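Local coordinates for protein ribonuclease VapC (PDB 6NKL) that probably acts as the toxic component of a toxin-antitoxin system, a magnesium-dependent ribonuclease of the PIN-domain family that cleaves RNA, at residues Lys46-Ser51 / Gln56-Ile61; Cys78-Lys83 / Ile124-Trp129; Asn86-Lys89 / Pro94-Asn97. All blocks are in the same frame, centred on the assembly; numbering follows the deposited sequence.

Interaction 1 (Lys46-Ser51 / Gln56-Ile61); sequences KGAFGS and QSIRAI
A48 and S57 bring together two consecutive helices of the PIN domain, 38-49 and 54-67, joined by a short turn into a helical hairpin; their CA atoms stand 5.1 Å apart. So close an approach is consistent with two small side chains, a methyl and a serine, facing each other. The side chain of S57 illustrates how such a seam is built. Its CB packs on the methyl CB of A48 at 3.7 Å and also lies beside the OG of S51. One bond further, OG sits beside the backbone N of S57 (chi1 -61°), where it makes a hydrogen bond to the carbonyl O of N53 in the turn and comes within 2.8 Å of S51 OG. The hydroxyl of S57 thus serves the connection, while CB stays with the apolar seam. Two isoleucines extend that seam along the second helix. I58 brings its CD1 to A48 CB at 4.0 Å, and I61 reaches the same A48 CB with its own CD1 at 4.1 Å, so one small side chain receives contacts from three residues. I61 also packs on Y41 and L44 further back on helix 38-49, and aromatic side chains of the chain of another protein touch S57 and I61. At the end of the first helix the carbonyl O of A48 is gripped twice, by S51 N and by S51 OG at 2.6 Å, the hydroxyl lying 21° from the carbonyl plane.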
# COMPACT_ATOMS: atom_id res chain seq x y z
N LYS B 46 -1.52 13.11 -5.57
CA LYS B 46 -0.22 13.75 -5.40
C LYS B 46 0.10 14.67 -6.57
O LYS B 46 0.66 15.76 -6.38
CB LYS B 46 0.85 12.68 -5.27
CG LYS B 46 2.31 13.11 -5.40
CD LYS B 46 3.07 11.89 -5.88
CE LYS B 46 4.54 11.95 -5.65
NZ LYS B 46 5.17 10.66 -6.06
N GLY B 47 -0.23 14.24 -7.79
CA GLY B 47 -0.06 15.10 -8.94
C GLY B 47 -0.88 16.36 -8.84
O GLY B 47 -0.43 17.44 -9.23
N ALA B 48 -2.10 16.25 -8.31
CA ALA B 48 -2.94 17.43 -8.14
C ALA B 48 -2.28 18.46 -7.22
O ALA B 48 -2.24 19.65 -7.55
CB ALA B 48 -4.31 17.02 -7.61
N PHE B 49 -1.78 18.01 -6.06
CA PHE B 49 -1.08 18.91 -5.14
C PHE B 49 0.18 19.48 -5.74
O PHE B 49 0.59 20.58 -5.36
CB PHE B 49 -0.70 18.21 -3.84
CG PHE B 49 -1.81 18.10 -2.87
CD1 PHE B 49 -2.08 19.13 -2.01
CD2 PHE B 49 -2.59 16.97 -2.84
CE1 PHE B 49 -3.12 19.04 -1.13
CE2 PHE B 49 -3.64 16.88 -1.95
CZ PHE B 49 -3.90 17.91 -1.10
N GLY B 50 0.85 18.73 -6.60
CA GLY B 50 2.01 19.26 -7.28
C GLY B 50 1.72 20.01 -8.58
O GLY B 50 2.66 20.34 -9.30
N SER B 51 0.45 20.26 -8.89
CA SER B 51 0.07 20.89 -10.15
C SER B 51 -0.27 22.37 -9.98
O SER B 51 -0.59 22.85 -8.89
CB SER B 51 -1.14 20.16 -10.74
OG SER B 51 -2.32 20.50 -10.04
N GLN B 56 -8.59 22.25 -10.77
CA GLN B 56 -8.85 21.62 -12.05
C GLN B 56 -8.34 20.18 -12.03
O GLN B 56 -9.04 19.26 -12.47
CB GLN B 56 -8.22 22.43 -13.20
N SER B 57 -7.15 19.95 -11.49
CA SER B 57 -6.63 18.59 -11.42
C SER B 57 -7.58 17.66 -10.67
O SER B 57 -7.87 16.55 -11.13
CB SER B 57 -5.26 18.61 -10.76
OG SER B 57 -4.39 19.40 -11.54
N ILE B 58 -8.11 18.11 -9.54
CA ILE B 58 -9.05 17.30 -8.77
C ILE B 58 -10.32 17.06 -9.56
O ILE B 58 -10.96 16.01 -9.45
CB ILE B 58 -9.34 18.00 -7.42
CG1 ILE B 58 -8.14 17.93 -6.51
CG2 ILE B 58 -10.55 17.39 -6.75
CD1 ILE B 58 -7.88 16.55 -5.93
N ARG B 59 -10.74 18.04 -10.35
CA ARG B 59 -11.94 17.85 -11.15
C ARG B 59 -11.71 16.77 -12.20
O ARG B 59 -12.55 15.89 -12.40
CB ARG B 59 -12.36 19.17 -11.82
N ALA B 60 -10.58 16.84 -12.90
CA ALA B 60 -10.26 15.81 -13.88
C ALA B 60 -10.18 14.44 -13.21
O ALA B 60 -10.65 13.43 -13.76
CB ALA B 60 -8.96 16.17 -14.58
N ILE B 61 -9.63 14.38 -11.99
CA ILE B 61 -9.55 13.10 -11.28
C ILE B 61 -10.95 12.56 -10.99
O ILE B 61 -11.22 11.37 -11.21
CB ILE B 61 -8.69 13.24 -10.01
CG1 ILE B 61 -7.24 13.48 -10.42
CG2 ILE B 61 -8.75 11.97 -9.13
CD1 ILE B 61 -6.28 13.80 -9.26

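Interaction 2 (Cys78-Lys83 / Ile124-Trp129); sequences CLHYGK and ITDLQW
K83 and D126 exemplify charges that approach one another without closing a salt bridge. They come from opposite directions, and K83 NZ stops 4.1 Å from D126 OD1. The lysine leaves helix 75-89 with CG anti to its backbone N and bends once, at chi3 (-50°), before running straight to NZ. D126 holds its carboxylate between its own backbone N and carbonyl carbon (chi1 67°), which lets OD1 meet a water shared with the helix.

That water bridges the remaining distance. It donates to D126 OD1, 2.7 Å from the water O, and accepts from K83 NZ. It also meets H80 ND1, lying in the ring plane at the imidazole edge. The modelled distances from the water O to K83 NZ, 2.4 Å, and to H80 ND1, 2.5 Å, are shorter than ordinary hydrogen bonds, so the water's exact position is doubtful, although three side chains reach it.

In the fold, this bridge links helix 75-89 to the connection that enters the last strand of the parallel PIN-domain sheet. D126 lies in a type I beta turn from I124 to L127, closed by a hydrogen bond from L127 N to I124 O at 3.0 Å, and strand 128-131 follows at one edge of the sheet.

Packing contacts flank the polar bridge. H80 and D126 both rest on L107 of helix 97-109, and W84, the residue after K83, is touched by I124, T125 and D126. Helix 75-89 also meets the second subunit, where L79 packs on I45 and K83 on F49 of that subunit.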
# COMPACT_ATOMS: atom_id res chain seq x y z
N CYS B 78 -2.56 -8.37 1.25
CA CYS B 78 -1.44 -8.50 2.19
C CYS B 78 -0.76 -9.86 2.09
O CYS B 78 0.47 -9.97 2.23
CB CYS B 78 -1.93 -8.28 3.63
SG CYS B 78 -2.75 -6.66 3.86
N LEU B 79 -1.55 -10.92 1.90
CA LEU B 79 -0.98 -12.24 1.67
C LEU B 79 -0.10 -12.24 0.44
O LEU B 79 1.03 -12.74 0.47
CB LEU B 79 -2.10 -13.29 1.55
CG LEU B 79 -3.09 -13.26 2.74
CD1 LEU B 79 -4.25 -14.20 2.58
CD2 LEU B 79 -2.35 -13.55 4.07
N HIS B 80 -0.60 -11.66 -0.67
CA HIS B 80 0.21 -11.63 -1.89
C HIS B 80 1.42 -10.75 -1.74
O HIS B 80 2.49 -11.06 -2.27
CB HIS B 80 -0.62 -11.15 -3.08
CG HIS B 80 -1.66 -12.13 -3.52
ND1 HIS B 80 -1.35 -13.21 -4.31
CD2 HIS B 80 -3.00 -12.18 -3.31
CE1 HIS B 80 -2.46 -13.90 -4.56
NE2 HIS B 80 -3.46 -13.29 -3.95
N TYR B 81 1.27 -9.59 -1.09
CA TYR B 81 2.42 -8.72 -0.92
C TYR B 81 3.50 -9.40 -0.08
O TYR B 81 4.68 -9.31 -0.42
CB TYR B 81 1.99 -7.41 -0.28
CG TYR B 81 3.11 -6.40 -0.14
CD1 TYR B 81 3.27 -5.39 -1.07
CD2 TYR B 81 3.98 -6.43 0.93
CE1 TYR B 81 4.29 -4.47 -0.94
CE2 TYR B 81 4.98 -5.49 1.07
CZ TYR B 81 5.14 -4.53 0.13
OH TYR B 81 6.14 -3.58 0.28
N GLY B 82 3.12 -10.09 1.00
CA GLY B 82 4.11 -10.77 1.81
C GLY B 82 4.90 -11.81 1.04
O GLY B 82 6.11 -11.94 1.20
N LYS B 83 4.21 -12.60 0.20
CA LYS B 83 4.90 -13.62 -0.57
C LYS B 83 5.89 -12.99 -1.53
O LYS B 83 7.05 -13.38 -1.60
CB LYS B 83 3.90 -14.47 -1.35
CG LYS B 83 4.53 -15.65 -2.08
CD LYS B 83 3.70 -16.08 -3.30
CE LYS B 83 2.23 -16.27 -2.92
NZ LYS B 83 1.33 -16.56 -4.09
N ILE B 124 6.67 -11.44 -11.29
CA ILE B 124 5.54 -11.89 -10.49
C ILE B 124 4.79 -12.89 -11.37
O ILE B 124 3.87 -12.55 -12.13
CB ILE B 124 4.68 -10.73 -10.04
CG1 ILE B 124 5.54 -9.67 -9.36
CG2 ILE B 124 3.65 -11.20 -9.08
CD1 ILE B 124 4.78 -8.39 -9.09
N THR B 125 5.17 -14.15 -11.23
CA THR B 125 4.84 -15.13 -12.26
C THR B 125 3.38 -15.51 -12.30
O THR B 125 2.92 -16.03 -13.32
CB THR B 125 5.70 -16.37 -12.04
OG1 THR B 125 5.44 -16.88 -10.73
CG2 THR B 125 7.18 -16.01 -12.14
N ASP B 126 2.61 -15.26 -11.23
CA ASP B 126 1.17 -15.51 -11.26
C ASP B 126 0.34 -14.26 -11.55
O ASP B 126 -0.90 -14.32 -11.49
CB ASP B 126 0.71 -16.18 -9.96
CG ASP B 126 0.82 -15.29 -8.75
OD1 ASP B 126 -0.01 -15.49 -7.81
OD2 ASP B 126 1.73 -14.43 -8.70
N LEU B 127 0.97 -13.15 -11.91
CA LEU B 127 0.25 -11.94 -12.27
C LEU B 127 -0.23 -12.04 -13.70
O LEU B 127 0.56 -12.32 -14.61
CB LEU B 127 1.15 -10.72 -12.11
CG LEU B 127 0.59 -9.40 -12.57
CD1 LEU B 127 -0.64 -9.08 -11.77
CD2 LEU B 127 1.63 -8.33 -12.41
N GLN B 128 -1.51 -11.78 -13.92
CA GLN B 128 -2.04 -11.61 -15.26
C GLN B 128 -1.93 -10.14 -15.65
O GLN B 128 -2.48 -9.27 -14.96
CB GLN B 128 -3.48 -12.10 -15.32
CG GLN B 128 -3.66 -13.56 -14.87
CD GLN B 128 -5.08 -14.02 -15.07
OE1 GLN B 128 -5.58 -14.05 -16.19
NE2 GLN B 128 -5.75 -14.38 -13.97
N TRP B 129 -1.20 -9.84 -16.72
CA TRP B 129 -1.08 -8.46 -17.13
C TRP B 129 -0.88 -8.36 -18.64
O TRP B 129 -0.56 -9.34 -19.33
CB TRP B 129 0.05 -7.75 -16.39
CG TRP B 129 1.35 -8.37 -16.67
CD1 TRP B 129 1.82 -9.54 -16.18
CD2 TRP B 129 2.36 -7.86 -17.54
NE1 TRP B 129 3.07 -9.79 -16.67
CE2 TRP B 129 3.43 -8.77 -17.51
CE3 TRP B 129 2.47 -6.71 -18.32
CZ2 TRP B 129 4.59 -8.58 -18.25
CZ3 TRP B 129 3.62 -6.51 -19.06
CH2 TRP B 129 4.67 -7.44 -19.01
O HOH W 1 0.53 -14.60 -5.30

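Interaction 3 (Asn86-Lys89 / Pro94-Asn97); sequences NTLK and PIGN
L88, near the end of helix 75-89, and P94, in the connection to the next helix, have CA atoms 7.2 Å apart, while on the helix side K89 N is hydrogen-bonded to N86 O at 3.1 Å. The backbone takes part directly: the carbonyl O of L88 lies 3.8 Å from P94 CD. The two methyls of L88 then divide the connection between them. L88 CD2 turns to P94 CG at 4.1 Å. The other methyl, L88 CD1, meets I95 CD1 at 3.8 Å. I95 reaches that far because its chain runs extended from CA through CB and CG1 to CD1 (chi2 -180°). L100 of helix 97-109 packs on both L88 and I95, and R123 packs on L88 and P94. Just past I95, G96 occupies the N-cap position of helix 97-109, the helix that carries D99, a predicted magnesium ligand. The side chain of I95 comes within about 4 Å of that of D99, so this apolar cluster adjoins the probable metal site of the PIN domain. Because the side-chain contact is made by hydrocarbon alone, its cohesion probably comes from close fit and exclusion of water rather than from directional bonds.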
# COMPACT_ATOMS: atom_id res chain seq x y z
N ASN B 86 8.90 -11.01 -0.24
CA ASN B 86 9.96 -11.91 0.20
C ASN B 86 10.76 -12.43 -0.98
O ASN B 86 11.99 -12.30 -1.04
CB ASN B 86 9.36 -13.05 1.00
CG ASN B 86 10.38 -14.07 1.42
OD1 ASN B 86 10.32 -15.25 1.03
ND2 ASN B 86 11.34 -13.62 2.20
N THR B 87 10.06 -12.99 -1.98
CA THR B 87 10.73 -13.47 -3.19
C THR B 87 11.55 -12.37 -3.84
O THR B 87 12.71 -12.58 -4.20
CB THR B 87 9.71 -14.04 -4.17
OG1 THR B 87 9.08 -15.21 -3.62
CG2 THR B 87 10.36 -14.41 -5.47
N LEU B 88 10.99 -11.17 -3.96
CA LEU B 88 11.69 -10.12 -4.69
C LEU B 88 12.85 -9.52 -3.92
O LEU B 88 13.63 -8.76 -4.50
CB LEU B 88 10.69 -9.02 -5.08
CG LEU B 88 9.60 -9.44 -6.09
CD1 LEU B 88 8.55 -8.35 -6.25
CD2 LEU B 88 10.19 -9.74 -7.43
N LYS B 89 12.99 -9.84 -2.63
CA LYS B 89 14.09 -9.30 -1.84
C LYS B 89 15.43 -9.82 -2.34
O LYS B 89 16.43 -9.10 -2.32
CB LYS B 89 13.91 -9.67 -0.37
N PRO B 94 13.79 -5.28 -7.98
CA PRO B 94 13.46 -5.02 -9.39
C PRO B 94 12.12 -4.34 -9.61
O PRO B 94 11.87 -3.91 -10.74
CB PRO B 94 13.46 -6.42 -10.02
CG PRO B 94 13.13 -7.33 -8.89
CD PRO B 94 13.81 -6.72 -7.67
N ILE B 95 11.25 -4.23 -8.59
CA ILE B 95 9.92 -3.64 -8.75
C ILE B 95 9.73 -2.55 -7.71
O ILE B 95 9.97 -2.78 -6.52
CB ILE B 95 8.83 -4.72 -8.63
CG1 ILE B 95 9.07 -5.76 -9.72
CG2 ILE B 95 7.45 -4.09 -8.75
CD1 ILE B 95 8.08 -6.89 -9.74
N GLY B 96 9.30 -1.36 -8.15
CA GLY B 96 9.03 -0.28 -7.20
C GLY B 96 7.94 -0.64 -6.20
O GLY B 96 7.06 -1.48 -6.47
N ASN B 97 7.95 0.03 -5.04
CA ASN B 97 7.06 -0.39 -3.96
C ASN B 97 5.61 -0.18 -4.34
O ASN B 97 4.77 -1.06 -4.10
CB ASN B 97 7.35 0.33 -2.64
CG ASN B 97 6.61 -0.35 -1.41
OD1 ASN B 97 6.08 0.33 -0.52
ND2 ASN B 97 6.57 -1.69 -1.39

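Along the chain, interaction 1 closes before the others open, whereas interaction 3 is nested inside the loop closed by interaction 2. Interactions 1 and 2 lie on opposite sides of the chain's centre, their own centres 30 Å apart; interactions 2 and 3 are neighbours, with centres 11 Å apart. Helix 75-89 serves both of these, and they touch directly: Y81 OH lies 2.6 Å from N97 ND2, a probable hydrogen bond, and I124 packs on I95. All three contacts lie within the PIN domain and border the second subunit, so the hairpin, the strand connection and the interhelical loop all lie in parts of the fold that also meet the second copy of the protein.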